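Local coordinates for protein putative thioesterase yhdA (Lactococcus lactis subsp. lactis, PDB 3GEK) that is probably a hotdog-fold thioesterase of the PaaI family, perhaps hydrolysing an aromatic acyl-CoA such as 1,4-dihydroxy-2-naphthoyl-CoA, at residues L98-G103 with V108-I113. The protein carries 7 engineered substitutions. Residues are numbered along the deposited sequence; the frame is centred on the assembly and turned at random.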
ATOM      1  N   LEU A  98       0.710 -11.510 -12.081  1.00 44.49           N
ATOM      2  CA  LEU A  98       1.931 -11.301 -12.838  1.00 44.88           C
ATOM      3  C   LEU A  98       3.066 -11.077 -11.848  1.00 45.04           C
ATOM      4  O   LEU A  98       2.967 -10.221 -10.972  1.00 44.85           O
ATOM      5  CB  LEU A  98       1.787 -10.082 -13.757  1.00 45.04           C
ATOM      6  CG  LEU A  98       3.034  -9.567 -14.485  1.00 45.10           C
ATOM      7  CD1 LEU A  98       3.530 -10.586 -15.502  1.00 45.78           C
ATOM      8  CD2 LEU A  98       2.752  -8.235 -15.170  1.00 45.02           C
ATOM      9  N   LEU A  99       4.142 -11.845 -11.979  1.00 45.33           N
ATOM     10  CA  LEU A  99       5.288 -11.658 -11.106  1.00 46.08           C
ATOM     11  C   LEU A  99       6.129 -10.470 -11.585  1.00 46.74           C
ATOM     12  O   LEU A  99       6.761 -10.525 -12.635  1.00 47.29           O
ATOM     13  CB  LEU A  99       6.119 -12.941 -11.013  1.00 45.88           C
ATOM     14  CG  LEU A  99       7.312 -12.965 -10.053  1.00 45.88           C
ATOM     15  CD1 LEU A  99       6.855 -12.885  -8.604  1.00 45.08           C
ATOM     16  CD2 LEU A  99       8.133 -14.224 -10.289  1.00 45.51           C
ATOM     17  N   LEU A 100       6.110  -9.391 -10.810  1.00 47.57           N
ATOM     18  CA  LEU A 100       6.819  -8.170 -11.171  1.00 48.37           C
ATOM     19  C   LEU A 100       8.277  -8.244 -10.768  1.00 48.69           C
ATOM     20  O   LEU A 100       9.125  -7.585 -11.372  1.00 49.03           O
ATOM     21  CB  LEU A 100       6.178  -6.954 -10.510  1.00 48.39           C
ATOM     22  CG  LEU A 100       4.710  -6.631 -10.788  1.00 49.55           C
ATOM     23  CD1 LEU A 100       4.289  -5.488  -9.875  1.00 49.78           C
ATOM     24  CD2 LEU A 100       4.469  -6.286 -12.260  1.00 49.30           C
ATOM     25  N   LYS A 101       8.563  -9.028  -9.733  1.00 48.95           N
ATOM     26  CA  LYS A 101       9.926  -9.211  -9.275  1.00 49.34           C
ATOM     27  C   LYS A 101      10.166 -10.620  -8.749  1.00 49.67           C
ATOM     28  O   LYS A 101       9.484 -11.087  -7.830  1.00 49.22           O
ATOM     29  CB  LYS A 101      10.304  -8.174  -8.213  1.00 49.47           C
ATOM     30  CG  LYS A 101      11.785  -8.208  -7.847  1.00 50.24           C
ATOM     31  CD  LYS A 101      12.079  -7.377  -6.617  1.00 52.13           C
ATOM     32  CE  LYS A 101      13.574  -7.398  -6.308  1.00 53.91           C
ATOM     33  NZ  LYS A 101      13.885  -6.540  -5.130  1.00 54.51           N
ATOM     34  N   ASN A 102      11.146 -11.282  -9.351  1.00 49.86           N
ATOM     35  CA  ASN A 102      11.610 -12.575  -8.897  1.00 50.72           C
ATOM     36  C   ASN A 102      12.934 -12.381  -8.169  1.00 51.14           C
ATOM     37  O   ASN A 102      14.008 -12.683  -8.700  1.00 51.28           O
ATOM     38  CB  ASN A 102      11.756 -13.526 -10.085  1.00 50.62           C
ATOM     39  CG  ASN A 102      12.052 -14.955  -9.666  1.00 51.25           C
ATOM     40  OD1 ASN A 102      12.099 -15.279  -8.478  1.00 51.80           O
ATOM     41  ND2 ASN A 102      12.259 -15.820 -10.650  1.00 51.25           N
ATOM     42  N   GLY A 103      12.846 -11.854  -6.954  1.00 51.54           N
ATOM     43  CA  GLY A 103      14.027 -11.542  -6.158  1.00 52.38           C
ATOM     44  C   GLY A 103      14.551 -12.760  -5.434  1.00 53.12           C
ATOM     45  O   GLY A 103      13.929 -13.826  -5.459  1.00 53.47           O
ATOM     46  N   VAL A 108       7.293 -10.287  -5.755  1.00 48.07           N
ATOM     47  CA  VAL A 108       6.274  -9.236  -5.808  1.00 47.43           C
ATOM     48  C   VAL A 108       5.291  -9.555  -6.923  1.00 47.27           C
ATOM     49  O   VAL A 108       5.661  -9.565  -8.104  1.00 47.59           O
ATOM     50  CB  VAL A 108       6.880  -7.827  -6.012  1.00 47.16           C
ATOM     51  CG1 VAL A 108       5.804  -6.760  -5.914  1.00 46.16           C
ATOM     52  CG2 VAL A 108       7.992  -7.558  -4.996  1.00 47.08           C
ATOM     53  N   TRP A 109       4.047  -9.834  -6.540  1.00 46.74           N
ATOM     54  CA  TRP A 109       2.987 -10.190  -7.493  1.00 46.30           C
ATOM     55  C   TRP A 109       2.028  -9.040  -7.720  1.00 46.60           C
ATOM     56  O   TRP A 109       1.597  -8.380  -6.768  1.00 46.84           O
ATOM     57  CB  TRP A 109       2.179 -11.390  -6.993  1.00 45.35           C
ATOM     58  CG  TRP A 109       2.900 -12.688  -7.050  1.00 44.99           C
ATOM     59  CD1 TRP A 109       3.579 -13.294  -6.035  1.00 44.34           C
ATOM     60  CD2 TRP A 109       3.010 -13.560  -8.184  1.00 43.87           C
ATOM     61  NE1 TRP A 109       4.103 -14.492  -6.464  1.00 43.90           N
ATOM     62  CE2 TRP A 109       3.771 -14.676  -7.780  1.00 43.85           C
ATOM     63  CE3 TRP A 109       2.533 -13.506  -9.501  1.00 43.40           C
ATOM     64  CZ2 TRP A 109       4.080 -15.730  -8.649  1.00 43.72           C
ATOM     65  CZ3 TRP A 109       2.836 -14.557 -10.365  1.00 43.94           C
ATOM     66  CH2 TRP A 109       3.600 -15.655  -9.930  1.00 44.00           C
ATOM     67  N   GLU A 110       1.690  -8.811  -8.984  1.00 46.74           N
ATOM     68  CA  GLU A 110       0.621  -7.899  -9.352  1.00 46.92           C
ATOM     69  C   GLU A 110      -0.603  -8.744  -9.703  1.00 46.74           C
ATOM     70  O   GLU A 110      -0.571  -9.535 -10.654  1.00 46.28           O
ATOM     71  CB  GLU A 110       1.051  -7.048 -10.540  1.00 47.43           C
ATOM     72  CG  GLU A 110      -0.027  -6.164 -11.147  1.00 49.19           C
ATOM     73  CD  GLU A 110       0.382  -5.661 -12.519  1.00 52.54           C
ATOM     74  OE1 GLU A 110       1.233  -4.744 -12.593  1.00 52.56           O
ATOM     75  OE2 GLU A 110      -0.138  -6.196 -13.529  1.00 55.37           O
ATOM     76  N   ILE A 111      -1.672  -8.574  -8.927  1.00 46.24           N
ATOM     77  CA  ILE A 111      -2.843  -9.442  -9.022  1.00 46.19           C
ATOM     78  C   ILE A 111      -4.119  -8.660  -9.332  1.00 46.27           C
ATOM     79  O   ILE A 111      -4.486  -7.728  -8.619  1.00 46.28           O
ATOM     80  CB  ILE A 111      -3.018 -10.291  -7.733  1.00 46.16           C
ATOM     81  CG1 ILE A 111      -1.805 -11.203  -7.532  1.00 46.11           C
ATOM     82  CG2 ILE A 111      -4.317 -11.115  -7.776  1.00 46.13           C
ATOM     83  CD1 ILE A 111      -1.574 -11.656  -6.093  1.00 46.95           C
ATOM     84  N   LYS A 112      -4.793  -9.054 -10.403  1.00 46.47           N
ATOM     85  CA  LYS A 112      -6.059  -8.444 -10.768  1.00 46.74           C
ATOM     86  C   LYS A 112      -7.213  -9.395 -10.465  1.00 46.46           C
ATOM     87  O   LYS A 112      -7.224 -10.539 -10.914  1.00 46.11           O
ATOM     88  CB  LYS A 112      -6.052  -8.025 -12.243  1.00 47.29           C
ATOM     89  CG  LYS A 112      -5.039  -6.924 -12.558  1.00 48.96           C
ATOM     90  CD  LYS A 112      -5.230  -6.361 -13.959  1.00 53.26           C
ATOM     91  CE  LYS A 112      -4.027  -5.532 -14.400  1.00 54.92           C
ATOM     92  NZ  LYS A 112      -2.787  -6.367 -14.537  1.00 56.07           N
ATOM     93  N   ILE A 113      -8.168  -8.916  -9.676  1.00 46.08           N
ATOM     94  CA  ILE A 113      -9.383  -9.670  -9.411  1.00 45.88           C
ATOM     95  C   ILE A 113     -10.504  -9.109 -10.266  1.00 46.00           C
ATOM     96  O   ILE A 113     -10.819  -7.920 -10.214  1.00 45.57           O
ATOM     97  CB  ILE A 113      -9.735  -9.695  -7.909  1.00 46.13           C
ATOM     98  CG1 ILE A 113      -8.622 -10.445  -7.150  1.00 46.37           C
ATOM     99  CG2 ILE A 113     -11.116 -10.348  -7.670  1.00 44.82           C
ATOM    100  CD1 ILE A 113      -8.606 -10.198  -5.694  1.00 48.55           C
TER
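Leu99 and Trp109 form the tight side of this antiparallel pairing, a worked example of how a bulged hairpin keeps a packed face and a polar one. Leu99 CD1 sits over the five-membered ring of the Trp109 indole, 3.8 Å from its centroid and 16° off the normal, a CH-pi contact. With CG anti to the carbonyl carbon (chi1 -72°), the Trp109 indole reaches across to the facing backbone, where its CE3 lies 3.4 Å from Leu99 N. The ring nitrogen NE1 hydrogen-bonds to Ser64 OG on helix 49-68, and Phe30 meets the indole edge-to-face. Without the indole, as with an alanine here, Leu99 CD1 would probably lose the ring it lies on and Ser64 its donor, opening a gap under the helix.

Leu98 and Glu110 pair through two backbone bonds, Glu110 N to Leu98 O being nearly straight (175°). Further along, Val108 O faces two donors, Leu100 N at 2.7 Å and, weakly, Lys101 N at 3.4 Å, while Val108 N returns a bond to Lys101 O. The face bearing Leu98, Lys101, Val108 and Glu110 is looser: Val108 and Glu110 are buried, but Leu98, Lys101 and neighbouring Leu100 stay partly exposed, and the second subunit lies against it. Leu100 crosses Glu110 with CD1 3.7 Å from Glu110 CB. Glu110 OE2 forms a salt bridge with Lys112 NZ at 2.8 Å, met from above the carboxylate plane; OE1 takes a hydrogen bond from Gln123 NE2 and a salt bridge from Lys112, both of the second subunit, where Lys101 NZ hydrogen-bonds to Leu84 O. Leu100 and Lys101, both facing Val108, make a classic beta bulge in a hairpin of the hotdog fold, whose sheet wraps the long helix, and here the other face meets the second subunit.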